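Local coordinates for 5'-nucleotidase SurE (Aquifex aeolicus, PDB 2WQK), which probably hydrolyses nucleoside 5'-monophosphates to nucleosides and phosphate, using one divalent metal cation per subunit, at residues 8-13 / 36-41; 22-27 / 141-146; 93-98 / 133-138; 124-129 / 161-166. One frame throughout, in Å; residues are numbered along the deposited sequence.

Contact 1 of 4, residues 8-13 / 36-41; sequences NDDGYF and DRNLSG. With NA (sodium ion), chain D.
D10 and S40 meet at a sodium ion, each giving it one side-chain oxygen, and N38 lies alongside D10, bonded to S40 and joined to D10 through water. From its CB, which packs 3.9 Å from N38 ND2, the D10 side chain leads away from its own carbonyl carbon (chi1 -59°). CG comes 4.1 Å from N38 ND2 and splits into two oxygens with separate tasks. OD1 binds the sodium at 2.3 Å and also accepts from a water that N38 ND2 holds in turn. OD2 turns to the backbone N of E95, beyond the two segments, which fixes the rotation of the carboxylate. S40 OG reaches the same ion at 2.4 Å, and N94 OD1 is a further ligand. S40 OG lies 3.1 Å from D10 OD1, a closeness explained by the shared metal.

N38 works as a second-shell residue. Its OD1 accepts from S40 N in an Asx turn and, in the carbonyl plane on a lone pair, from S40 OG at 2.6 Å; its amide plane stands 52° from the D10 carboxylate. The main chains are joined by L39 N donating to D9 O, 2.9 Å and nearly straight at 172°. At the far end, the edge of the F13 ring meets D36 O, with CE2 3.5 Å from it.

These two loops follow strands 3-7 and 29-35 and build part of the metal site. By giving its proton to N38 OD1, S40 OG keeps a lone pair for the ion, and N38 thereby sets the orientation of a first-shell ligand.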
loop_
_atom_site.group_PDB
_atom_site.type_symbol
_atom_site.label_atom_id
_atom_site.label_comp_id
_atom_site.label_asym_id
_atom_site.label_seq_id
_atom_site.Cartn_x
_atom_site.Cartn_y
_atom_site.Cartn_z
ATOM N N ASN A 8 18.304 -4.628 6.649
ATOM C CA ASN A 8 18.226 -3.614 5.606
ATOM C C ASN A 8 16.758 -3.230 5.375
ATOM O O ASN A 8 15.868 -3.690 6.106
ATOM C CB ASN A 8 18.924 -4.015 4.304
ATOM C CG ASN A 8 18.082 -4.959 3.430
ATOM O OD1 ASN A 8 17.113 -5.559 3.896
ATOM N ND2 ASN A 8 18.491 -5.127 2.156
ATOM N N ASP A 9 16.549 -2.377 4.374
ATOM C CA ASP A 9 15.206 -1.963 3.973
ATOM C C ASP A 9 14.786 -2.463 2.585
ATOM O O ASP A 9 13.635 -2.319 2.207
ATOM C CB ASP A 9 15.123 -0.415 4.010
ATOM C CG ASP A 9 13.723 0.101 4.193
ATOM O OD1 ASP A 9 12.862 -0.554 4.798
ATOM O OD2 ASP A 9 13.497 1.205 3.685
ATOM N N ASP A 10 15.740 -2.970 1.803
ATOM C CA ASP A 10 15.512 -3.374 0.426
ATOM C C ASP A 10 15.079 -4.821 0.282
ATOM O O ASP A 10 14.612 -5.214 -0.795
ATOM C CB ASP A 10 16.776 -3.109 -0.400
ATOM C CG ASP A 10 17.197 -1.634 -0.379
ATOM O OD1 ASP A 10 16.271 -0.761 -0.511
ATOM O OD2 ASP A 10 18.416 -1.342 -0.246
ATOM N N GLY A 11 15.252 -5.611 1.350
ATOM C CA GLY A 11 14.905 -7.031 1.303
ATOM C C GLY A 11 16.138 -7.923 1.432
ATOM O O GLY A 11 17.237 -7.561 1.039
ATOM N N TYR A 12 15.913 -9.116 1.981
ATOM C CA TYR A 12 17.012 -10.048 2.283
ATOM C C TYR A 12 17.782 -10.478 1.059
ATOM O O TYR A 12 18.919 -10.952 1.165
ATOM C CB TYR A 12 16.504 -11.267 3.027
ATOM C CG TYR A 12 15.666 -12.211 2.187
ATOM C CD1 TYR A 12 16.274 -13.168 1.364
ATOM C CD2 TYR A 12 14.276 -12.165 2.222
ATOM C CE1 TYR A 12 15.523 -14.026 0.614
ATOM C CE2 TYR A 12 13.515 -13.036 1.465
ATOM C CZ TYR A 12 14.143 -13.951 0.664
ATOM O OH TYR A 12 13.389 -14.822 -0.071
ATOM N N PHE A 13 17.148 -10.365 -0.094
ATOM C CA PHE A 13 17.730 -10.823 -1.382
ATOM C C PHE A 13 18.557 -9.743 -2.116
ATOM O O PHE A 13 19.147 -9.989 -3.185
ATOM C CB PHE A 13 16.585 -11.304 -2.307
ATOM C CG PHE A 13 15.475 -10.313 -2.402
ATOM C CD1 PHE A 13 15.600 -9.224 -3.226
ATOM C CD2 PHE A 13 14.342 -10.422 -1.595
ATOM C CE1 PHE A 13 14.580 -8.235 -3.263
ATOM C CE2 PHE A 13 13.354 -9.460 -1.625
ATOM C CZ PHE A 13 13.470 -8.380 -2.459
ATOM N N ASP A 36 11.193 -9.205 3.683
ATOM C CA ASP A 36 11.026 -10.072 2.523
ATOM C C ASP A 36 10.715 -9.292 1.213
ATOM O O ASP A 36 10.404 -9.886 0.199
ATOM C CB ASP A 36 9.917 -11.087 2.772
ATOM C CG ASP A 36 8.545 -10.455 2.731
ATOM O OD1 ASP A 36 8.450 -9.284 3.161
ATOM O OD2 ASP A 36 7.589 -11.144 2.289
ATOM N N ARG A 37 10.775 -7.952 1.266
ATOM C CA ARG A 37 10.380 -7.078 0.156
ATOM C C ARG A 37 11.016 -5.720 0.390
ATOM O O ARG A 37 11.479 -5.389 1.473
ATOM C CB ARG A 37 8.864 -6.903 0.048
ATOM C CG ARG A 37 8.229 -6.154 1.207
ATOM C CD ARG A 37 6.717 -6.414 1.341
ATOM N NE ARG A 37 6.420 -7.794 1.738
ATOM C CZ ARG A 37 5.208 -8.343 1.767
ATOM N NH1 ARG A 37 4.138 -7.654 1.378
ATOM N NH2 ARG A 37 5.072 -9.587 2.168
ATOM N N ASN A 38 11.025 -4.906 -0.646
ATOM C CA ASN A 38 11.578 -3.579 -0.548
ATOM C C ASN A 38 10.569 -2.639 0.100
ATOM O O ASN A 38 9.468 -2.408 -0.455
ATOM C CB ASN A 38 11.928 -3.068 -1.945
ATOM C CG ASN A 38 12.805 -1.877 -1.914
ATOM O OD1 ASN A 38 12.576 -0.979 -1.135
ATOM N ND2 ASN A 38 13.875 -1.872 -2.747
ATOM N N LEU A 39 10.954 -2.062 1.230
ATOM C CA LEU A 39 10.054 -1.158 2.005
ATOM C C LEU A 39 10.470 0.307 1.948
ATOM O O LEU A 39 9.995 1.148 2.745
ATOM C CB LEU A 39 9.920 -1.597 3.465
ATOM C CG LEU A 39 9.277 -2.971 3.663
ATOM C CD1 LEU A 39 9.407 -3.436 5.143
ATOM C CD2 LEU A 39 7.807 -3.063 3.208
ATOM N N SER A 40 11.324 0.640 1.002
ATOM C CA SER A 40 11.864 1.987 0.903
ATOM C C SER A 40 10.756 3.064 0.818
ATOM O O SER A 40 10.851 4.122 1.406
ATOM C CB SER A 40 12.759 2.061 -0.335
ATOM O OG SER A 40 13.837 1.118 -0.207
ATOM N N GLY A 41 9.709 2.751 0.089
ATOM C CA GLY A 41 8.695 3.769 -0.225
ATOM C C GLY A 41 7.578 3.918 0.796
ATOM O O GLY A 41 6.639 4.728 0.575
HETATM NA NA NA D . 16.134 1.439 0.275
HETATM O O HOH W 1 14.684 -4.677 -3.500
HETATM O O HOH W 2 15.556 0.446 -3.442
HETATM O O HOH W 3 16.470 2.586 -1.862
#

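Contact 2 of 4, residues 22-27 / 141-146; sequences EALKSL and VCVDIV
Residues 141-146 of helix 135-152 present one side to the end of helix 15-24 and the turn that follows it, the backbones coming nearest at L24 and V143, whose CA atoms are 6.0 Å apart. V143 is central to the contact, and its two methyls serve different partners. CG2 presses on the methyl of A23, with A23 CB and V143 CG2 only 3.4 Å apart, and also lies over the A23-L24 peptide. CG1, which stands opposite the V143 backbone N across the CA-CB bond (chi1 175°), is thereby swung to the L27 side, where it meets L27 CD1 at 3.5 Å. L27 and V143 run antiparallel, flank to flank, and both of these methyl pairs are tighter than ordinary van der Waals contact.

One turn further along the helix, V146 continues the contact. Its CG1 lies 3.8 Å from L27 CD1, and its CG2 is 4.1 Å from L24 CD2. L24 lies roughly perpendicular to V146, and the same CD2 branch also reaches V143 CG2. L24 and V146 continue onto L90 of strand 88-94, while L27 and V146 reach F4 of strand 3-7. This is apolar packing of two helices of the alpha/beta fold on each other and on the central sheet, away from the metal site.

The side chains that meet are all aliphatic, held by dispersion and the exclusion of water, and the fit depends on the shape of their branches.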
loop_
_atom_site.group_PDB
_atom_site.type_symbol
_atom_site.label_atom_id
_atom_site.label_comp_id
_atom_site.label_asym_id
_atom_site.label_seq_id
_atom_site.Cartn_x
_atom_site.Cartn_y
_atom_site.Cartn_z
ATOM N N GLU A 22 28.622 -11.001 3.154
ATOM C CA GLU A 22 29.794 -11.805 2.724
ATOM C C GLU A 22 31.122 -11.232 3.220
ATOM O O GLU A 22 32.007 -11.969 3.732
ATOM C CB GLU A 22 29.722 -11.979 1.202
ATOM C CG GLU A 22 28.548 -12.867 0.759
ATOM C CD GLU A 22 28.495 -14.282 1.402
ATOM O OE1 GLU A 22 29.543 -14.906 1.622
ATOM O OE2 GLU A 22 27.367 -14.780 1.693
ATOM N N ALA A 23 31.305 -9.930 3.032
ATOM C CA ALA A 23 32.516 -9.250 3.477
ATOM C C ALA A 23 32.744 -9.292 4.980
ATOM O O ALA A 23 33.886 -9.432 5.453
ATOM C CB ALA A 23 32.565 -7.805 2.931
ATOM N N LEU A 24 31.652 -9.179 5.736
ATOM C CA LEU A 24 31.757 -9.143 7.192
ATOM C C LEU A 24 32.150 -10.457 7.853
ATOM O O LEU A 24 32.570 -10.461 9.005
ATOM C CB LEU A 24 30.429 -8.713 7.817
ATOM C CG LEU A 24 30.084 -7.230 7.685
ATOM C CD1 LEU A 24 28.623 -7.096 8.057
ATOM C CD2 LEU A 24 30.998 -6.416 8.605
ATOM N N LYS A 25 31.964 -11.554 7.115
ATOM C CA LYS A 25 32.282 -12.861 7.714
ATOM C C LYS A 25 33.707 -12.946 8.274
ATOM O O LYS A 25 33.949 -13.729 9.193
ATOM C CB LYS A 25 32.048 -13.988 6.699
ATOM C CG LYS A 25 30.626 -14.181 6.288
ATOM C CD LYS A 25 30.548 -15.183 5.099
ATOM C CE LYS A 25 29.145 -15.695 4.848
ATOM N NZ LYS A 25 29.098 -16.790 3.789
ATOM N N SER A 26 34.650 -12.227 7.669
ATOM C CA SER A 26 36.032 -12.277 8.154
ATOM C C SER A 26 36.234 -11.578 9.493
ATOM O O SER A 26 37.274 -11.748 10.145
ATOM C CB SER A 26 37.015 -11.730 7.130
ATOM O OG SER A 26 36.737 -10.370 6.901
ATOM N N LEU A 27 35.245 -10.784 9.924
ATOM C CA LEU A 27 35.355 -10.110 11.238
ATOM C C LEU A 27 34.578 -10.781 12.381
ATOM O O LEU A 27 34.790 -10.473 13.554
ATOM C CB LEU A 27 34.884 -8.647 11.160
ATOM C CG LEU A 27 35.650 -7.828 10.161
ATOM C CD1 LEU A 27 35.105 -6.349 10.196
ATOM C CD2 LEU A 27 37.150 -7.813 10.370
ATOM N N VAL A 141 34.990 -1.101 1.845
ATOM C CA VAL A 141 35.224 0.012 2.742
ATOM C C VAL A 141 34.304 -0.103 3.991
ATOM O O VAL A 141 34.716 0.274 5.081
ATOM C CB VAL A 141 35.231 1.366 2.039
ATOM C CG1 VAL A 141 33.864 1.789 1.713
ATOM C CG2 VAL A 141 36.022 2.395 2.892
ATOM N N CYS A 142 33.120 -0.696 3.840
ATOM C CA CYS A 142 32.261 -0.906 5.021
ATOM C C CYS A 142 32.989 -1.760 6.068
ATOM O O CYS A 142 32.960 -1.469 7.277
ATOM C CB CYS A 142 30.921 -1.524 4.643
ATOM S SG CYS A 142 29.949 -0.502 3.530
ATOM N N VAL A 143 33.641 -2.836 5.605
ATOM C CA VAL A 143 34.344 -3.716 6.516
ATOM C C VAL A 143 35.551 -2.994 7.156
ATOM O O VAL A 143 35.813 -3.166 8.324
ATOM C CB VAL A 143 34.668 -5.059 5.850
ATOM C CG1 VAL A 143 35.503 -5.942 6.767
ATOM C CG2 VAL A 143 33.354 -5.726 5.462
ATOM N N ASP A 144 36.222 -2.127 6.398
ATOM C CA ASP A 144 37.314 -1.320 6.959
ATOM C C ASP A 144 36.799 -0.494 8.142
ATOM O O ASP A 144 37.434 -0.416 9.177
ATOM C CB ASP A 144 37.914 -0.360 5.922
ATOM C CG ASP A 144 38.797 -1.065 4.863
ATOM O OD1 ASP A 144 39.205 -2.243 5.053
ATOM O OD2 ASP A 144 39.019 -0.425 3.816
ATOM N N ILE A 145 35.630 0.112 7.960
ATOM C CA ILE A 145 35.027 0.929 9.019
ATOM C C ILE A 145 34.633 0.089 10.224
ATOM O O ILE A 145 34.933 0.466 11.354
ATOM C CB ILE A 145 33.839 1.761 8.426
ATOM C CG1 ILE A 145 34.367 2.829 7.444
ATOM C CG2 ILE A 145 32.979 2.336 9.545
ATOM C CD1 ILE A 145 33.269 3.507 6.671
ATOM N N VAL A 146 33.972 -1.044 9.971
ATOM C CA VAL A 146 33.563 -1.930 11.068
ATOM C C VAL A 146 34.790 -2.372 11.879
ATOM O O VAL A 146 34.777 -2.361 13.125
ATOM C CB VAL A 146 32.717 -3.125 10.593
ATOM C CG1 VAL A 146 32.469 -4.087 11.741
ATOM C CG2 VAL A 146 31.381 -2.625 10.015
#

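Contact 3 of 4, residues 93-98 / 133-138. With NA (sodium ion), chain D; SO4 (sulfate ion), chain C.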
loop_
_atom_site.group_PDB
_atom_site.type_symbol
_atom_site.label_atom_id
_atom_site.label_comp_id
_atom_site.label_asym_id
_atom_site.label_seq_id
_atom_site.Cartn_x
_atom_site.Cartn_y
_atom_site.Cartn_z
ATOM N N ILE A 93 23.789 -2.725 2.786
ATOM C CA ILE A 93 24.039 -1.472 2.110
ATOM C C ILE A 93 22.852 -1.078 1.297
ATOM O O ILE A 93 22.381 -1.828 0.448
ATOM C CB ILE A 93 25.228 -1.602 1.120
ATOM C CG1 ILE A 93 26.493 -2.055 1.852
ATOM C CG2 ILE A 93 25.447 -0.269 0.356
ATOM C CD1 ILE A 93 27.500 -2.828 0.955
ATOM N N ASN A 94 22.327 0.122 1.571
ATOM C CA ASN A 94 21.171 0.594 0.841
ATOM C C ASN A 94 21.432 0.798 -0.637
ATOM O O ASN A 94 22.487 1.245 -1.008
ATOM C CB ASN A 94 20.640 1.929 1.410
ATOM C CG ASN A 94 19.201 2.230 0.947
ATOM O OD1 ASN A 94 18.315 1.384 1.072
ATOM N ND2 ASN A 94 18.983 3.453 0.404
ATOM N N GLU A 95 20.405 0.506 -1.425
ATOM C CA GLU A 95 20.419 0.764 -2.847
ATOM C C GLU A 95 20.014 2.234 -3.030
ATOM O O GLU A 95 18.836 2.559 -3.303
ATOM C CB GLU A 95 19.425 -0.146 -3.563
ATOM C CG GLU A 95 19.632 -1.623 -3.396
ATOM C CD GLU A 95 18.460 -2.424 -3.968
ATOM O OE1 GLU A 95 17.339 -1.849 -4.152
ATOM O OE2 GLU A 95 18.666 -3.618 -4.245
ATOM N N GLY A 96 20.951 3.115 -2.789
ATOM C CA GLY A 96 20.811 4.536 -3.015
ATOM C C GLY A 96 21.241 5.275 -1.766
ATOM O O GLY A 96 21.387 4.675 -0.690
ATOM N N PRO A 97 21.507 6.574 -1.899
ATOM C CA PRO A 97 22.028 7.353 -0.784
ATOM C C PRO A 97 21.013 7.720 0.283
ATOM O O PRO A 97 19.800 7.721 0.023
ATOM C CB PRO A 97 22.558 8.620 -1.445
ATOM C CG PRO A 97 21.686 8.761 -2.636
ATOM C CD PRO A 97 21.322 7.369 -3.118
ATOM N N ASN A 98 21.535 8.050 1.466
ATOM C CA ASN A 98 20.747 8.648 2.540
ATOM C C ASN A 98 21.524 9.811 3.139
ATOM O O ASN A 98 22.337 9.645 4.071
ATOM C CB ASN A 98 20.414 7.577 3.559
ATOM C CG ASN A 98 19.301 6.676 3.070
ATOM O OD1 ASN A 98 18.166 7.137 2.840
ATOM N ND2 ASN A 98 19.610 5.383 2.876
ATOM N N ILE A 133 25.461 -0.211 -9.431
ATOM C CA ILE A 133 26.160 -0.012 -8.181
ATOM C C ILE A 133 27.062 -1.213 -7.869
ATOM O O ILE A 133 26.600 -2.374 -7.833
ATOM C CB ILE A 133 25.168 0.216 -7.031
ATOM C CG1 ILE A 133 24.353 1.497 -7.294
ATOM C CG2 ILE A 133 25.936 0.313 -5.702
ATOM C CD1 ILE A 133 23.249 1.766 -6.291
ATOM N N MET A 134 28.310 -0.902 -7.571
ATOM C CA MET A 134 29.329 -1.924 -7.269
ATOM C C MET A 134 29.313 -2.293 -5.770
ATOM O O MET A 134 30.211 -1.921 -5.006
ATOM C CB MET A 134 30.703 -1.411 -7.673
ATOM C CG MET A 134 30.832 -1.199 -9.201
ATOM S SD MET A 134 32.442 -0.551 -9.706
ATOM C CE MET A 134 32.216 1.186 -9.348
ATOM N N PHE A 135 28.277 -3.019 -5.355
ATOM C CA PHE A 135 28.102 -3.340 -3.932
ATOM C C PHE A 135 29.276 -4.108 -3.338
ATOM O O PHE A 135 29.591 -3.921 -2.191
ATOM C CB PHE A 135 26.814 -4.113 -3.730
ATOM C CG PHE A 135 25.589 -3.286 -3.947
ATOM C CD1 PHE A 135 25.176 -2.359 -2.972
ATOM C CD2 PHE A 135 24.826 -3.426 -5.090
ATOM C CE1 PHE A 135 24.062 -1.589 -3.205
ATOM C CE2 PHE A 135 23.684 -2.667 -5.285
ATOM C CZ PHE A 135 23.314 -1.758 -4.329
ATOM N N GLU A 136 29.926 -4.997 -4.114
ATOM C CA GLU A 136 31.070 -5.709 -3.546
ATOM C C GLU A 136 32.279 -4.833 -3.311
ATOM O O GLU A 136 33.001 -5.059 -2.343
ATOM C CB GLU A 136 31.457 -6.920 -4.395
ATOM C CG GLU A 136 30.354 -7.917 -4.470
ATOM C CD GLU A 136 30.765 -9.191 -5.185
ATOM O OE1 GLU A 136 31.839 -9.207 -5.805
ATOM O OE2 GLU A 136 29.999 -10.155 -5.113
ATOM N N GLU A 137 32.502 -3.837 -4.175
ATOM C CA GLU A 137 33.537 -2.859 -3.936
ATOM C C GLU A 137 33.198 -2.009 -2.710
ATOM O O GLU A 137 34.039 -1.755 -1.874
ATOM C CB GLU A 137 33.727 -1.938 -5.139
ATOM C CG GLU A 137 34.222 -2.665 -6.417
ATOM C CD GLU A 137 35.614 -3.202 -6.262
ATOM O OE1 GLU A 137 36.478 -2.538 -5.690
ATOM O OE2 GLU A 137 35.859 -4.327 -6.745
ATOM N N ILE A 138 31.950 -1.572 -2.628
ATOM C CA ILE A 138 31.512 -0.760 -1.495
ATOM C C ILE A 138 31.663 -1.509 -0.173
ATOM O O ILE A 138 32.063 -0.920 0.850
ATOM C CB ILE A 138 30.060 -0.260 -1.706
ATOM C CG1 ILE A 138 30.058 0.801 -2.810
ATOM C CG2 ILE A 138 29.432 0.305 -0.402
ATOM C CD1 ILE A 138 28.672 1.189 -3.334
HETATM NA NA NA D . 16.134 1.439 0.275
HETATM S S SO4 C . 15.763 3.622 2.465
HETATM O O1 SO4 C . 16.066 4.016 1.090
HETATM O O2 SO4 C . 15.506 2.147 2.451
HETATM O O3 SO4 C . 16.876 3.838 3.316
HETATM O O4 SO4 C . 14.552 4.326 2.995
HETATM O O HOH W 3 16.470 2.586 -1.862
#
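I133 reaches across to the loop after strand 88-94, its CD1 4.4 Å from G96 N, while its CG2 sits over the centre of the F135 ring, 3.5 Å above the plane. M134 takes the N-cap position, and the helix starts at F135, which carries most of this segment's share. Its ring lies edge-on to the strand: CD1 is 3.9 Å from I93 CG2, and CE1 is 3.9 Å from N94 O, both partners near the ring plane. In one of the two conformers of E95, its CG lies 3.8 Å from F135 CZ. One turn on, I138 CG2 touches I93 CD1 at 3.9 Å; I93 CD1 also lies near F135 O.

The strand end thus packed carries N94, whose CB leaves the backbone on the side away from residues 133-138. Its OD1 binds sodium at 2.3 Å, and its ND2 donates to G96 O and weakly to a sulfate oxygen, so the amide is held at both ends. N98 ND2 also donates to this sulfate, which may mark the phosphate site.

Around the contact, P15 and A19 of helix 15-24 pack on F135, A127 of strand 122-128 lies beside I133 and I138, and I164 of strand 158-165 extends the layer under I138.

Contact 4 of 4, residues 124-129 / 161-166; sequences AFSAFG and NVNIPN
F125 turns its ring alongside V162, the two projecting together from neighbouring strands; F125 CD1 is 3.8 Å from V162 CB, approached obliquely, while I164 CD1 comes to the ring edge near its plane, 4.3 Å from F125 CD1. On the opposite side of the sheet, the N163 amide places OD1 3.5 Å from S126 CB, and the N161 amide sets its OD1 beside A124 CB. N98 engages all three polar groups: its ND2 meets S126 OG, its backbone N meets N163 OD1, and its O takes N161 ND2.

The strands run parallel at 29° and pair A124 with N161 through F128 with P165. Four regular backbone bonds join them, among them F128 N to I164 O at 2.8 Å, and a weak one from N166 N to F128 O ends the series. One water accepts from S126 OG at 2.7 Å and donates to N161 OD1 and V162 O, tying both strands together on the side of N98.

This is the parallel pair of a beta-alpha-beta crossover, whose helix 135-152 covers F125, A127 and I164 through I138, V141 and C142, with I133 of the preceding loop on A127. Helix 107-117 lies against A124, S126 and N161, and strands 88-94 and 225-232 flank the pair in the sheet.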
loop_
_atom_site.group_PDB
_atom_site.type_symbol
_atom_site.label_atom_id
_atom_site.label_comp_id
_atom_site.label_asym_id
_atom_site.label_seq_id
_atom_site.Cartn_x
_atom_site.Cartn_y
_atom_site.Cartn_z
ATOM N N ALA A 124 24.660 2.704 9.786
ATOM C CA ALA A 124 23.886 2.595 8.524
ATOM C C ALA A 124 24.875 2.796 7.355
ATOM O O ALA A 124 25.712 3.705 7.443
ATOM C CB ALA A 124 22.791 3.684 8.434
ATOM N N PHE A 125 24.733 1.990 6.284
ATOM C CA PHE A 125 25.566 2.136 5.094
ATOM C C PHE A 125 24.639 2.268 3.890
ATOM O O PHE A 125 23.732 1.443 3.698
ATOM C CB PHE A 125 26.370 0.842 4.885
ATOM C CG PHE A 125 27.371 0.538 5.991
ATOM C CD1 PHE A 125 28.586 1.211 6.041
ATOM C CD2 PHE A 125 27.141 -0.462 6.923
ATOM C CE1 PHE A 125 29.523 0.921 7.029
ATOM C CE2 PHE A 125 28.094 -0.754 7.905
ATOM C CZ PHE A 125 29.255 -0.073 7.948
ATOM N N SER A 126 24.921 3.273 3.059
ATOM C CA SER A 126 24.161 3.539 1.835
ATOM C C SER A 126 25.125 3.834 0.689
ATOM O O SER A 126 26.152 4.452 0.904
ATOM C CB SER A 126 23.239 4.749 2.053
ATOM O OG SER A 126 22.348 4.480 3.113
ATOM N N ALA A 127 24.752 3.358 -0.507
ATOM C CA ALA A 127 25.508 3.578 -1.751
ATOM C C ALA A 127 25.070 4.869 -2.463
ATOM O O ALA A 127 23.891 5.018 -2.787
ATOM C CB ALA A 127 25.296 2.370 -2.705
ATOM N N PHE A 128 26.031 5.739 -2.744
ATOM C CA PHE A 128 25.781 6.965 -3.501
ATOM C C PHE A 128 26.002 6.640 -4.962
ATOM O O PHE A 128 27.123 6.747 -5.495
ATOM C CB PHE A 128 26.690 8.098 -3.050
ATOM C CG PHE A 128 26.508 9.379 -3.851
ATOM C CD1 PHE A 128 25.349 10.143 -3.695
ATOM C CD2 PHE A 128 27.501 9.841 -4.690
ATOM C CE1 PHE A 128 25.157 11.312 -4.356
ATOM C CE2 PHE A 128 27.322 11.036 -5.370
ATOM C CZ PHE A 128 26.153 11.764 -5.203
ATOM N N GLY A 129 24.915 6.167 -5.551
ATOM C CA GLY A 129 24.852 5.780 -6.967
ATOM C C GLY A 129 23.410 5.494 -7.301
ATOM O O GLY A 129 22.547 5.356 -6.400
ATOM N N ASN A 161 26.028 7.325 10.268
ATOM C CA ASN A 161 25.409 7.306 8.968
ATOM C C ASN A 161 26.461 7.415 7.874
ATOM O O ASN A 161 27.158 8.410 7.806
ATOM C CB ASN A 161 24.386 8.426 8.771
ATOM C CG ASN A 161 23.604 8.224 7.507
ATOM O OD1 ASN A 161 23.151 7.095 7.216
ATOM N ND2 ASN A 161 23.468 9.303 6.701
ATOM N N VAL A 162 26.658 6.304 7.140
ATOM C CA VAL A 162 27.786 6.213 6.181
ATOM C C VAL A 162 27.252 6.139 4.771
ATOM O O VAL A 162 26.351 5.334 4.493
ATOM C CB VAL A 162 28.656 4.972 6.486
ATOM C CG1 VAL A 162 29.844 4.890 5.509
ATOM C CG2 VAL A 162 29.145 4.994 7.942
ATOM N N ASN A 163 27.779 7.000 3.880
ATOM C CA ASN A 163 27.447 6.929 2.451
ATOM C C ASN A 163 28.756 6.704 1.701
ATOM O O ASN A 163 29.759 7.372 1.998
ATOM C CB ASN A 163 26.774 8.213 1.957
ATOM C CG ASN A 163 25.306 8.271 2.363
ATOM O OD1 ASN A 163 24.419 7.969 1.551
ATOM N ND2 ASN A 163 25.046 8.671 3.648
ATOM N N ILE A 164 28.705 5.799 0.730
ATOM C CA ILE A 164 29.914 5.425 -0.029
ATOM C C ILE A 164 29.689 5.682 -1.502
ATOM O O ILE A 164 28.726 5.209 -2.069
ATOM C CB ILE A 164 30.269 3.935 0.157
ATOM C CG1 ILE A 164 30.289 3.519 1.634
ATOM C CG2 ILE A 164 31.591 3.587 -0.558
ATOM C CD1 ILE A 164 28.899 2.965 2.149
ATOM N N PRO A 165 30.604 6.434 -2.137
ATOM C CA PRO A 165 30.522 6.620 -3.589
ATOM C C PRO A 165 30.579 5.313 -4.383
ATOM O O PRO A 165 31.221 4.358 -3.956
ATOM C CB PRO A 165 31.803 7.414 -3.912
ATOM C CG PRO A 165 32.334 7.937 -2.729
ATOM C CD PRO A 165 31.749 7.138 -1.557
ATOM N N ASN A 166 29.938 5.313 -5.550
ATOM C CA ASN A 166 29.947 4.155 -6.419
ATOM C C ASN A 166 31.225 4.111 -7.228
ATOM O O ASN A 166 31.227 4.435 -8.422
ATOM C CB ASN A 166 28.739 4.156 -7.335
ATOM C CG ASN A 166 28.593 2.872 -8.099
ATOM O OD1 ASN A 166 29.050 1.836 -7.645
ATOM N ND2 ASN A 166 27.938 2.932 -9.263
HETATM O O HOH W 4 23.643 5.242 5.322
#

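How the contacts relate
From the N terminus, contact 1 closes first, bringing together the loops after strands 3-7 and 29-35 before any later contact opens except contact 2. Contact 2 starts within it, at residues 22-27, crosses it, and closes on helix 135-152; the span it closes holds the whole of contact 3. Contact 3 joins strand 88-94 to the start of that helix. Contact 4 opens inside contact 3 and closes after contact 2, crossing both, and pairs the strands before and after that helix in sequence. Contacts 1 and 3 share the sodium ion; C142 SG links contact 2 to I93 and F125, and M134 N with N166 OD1 links contacts 3 and 4.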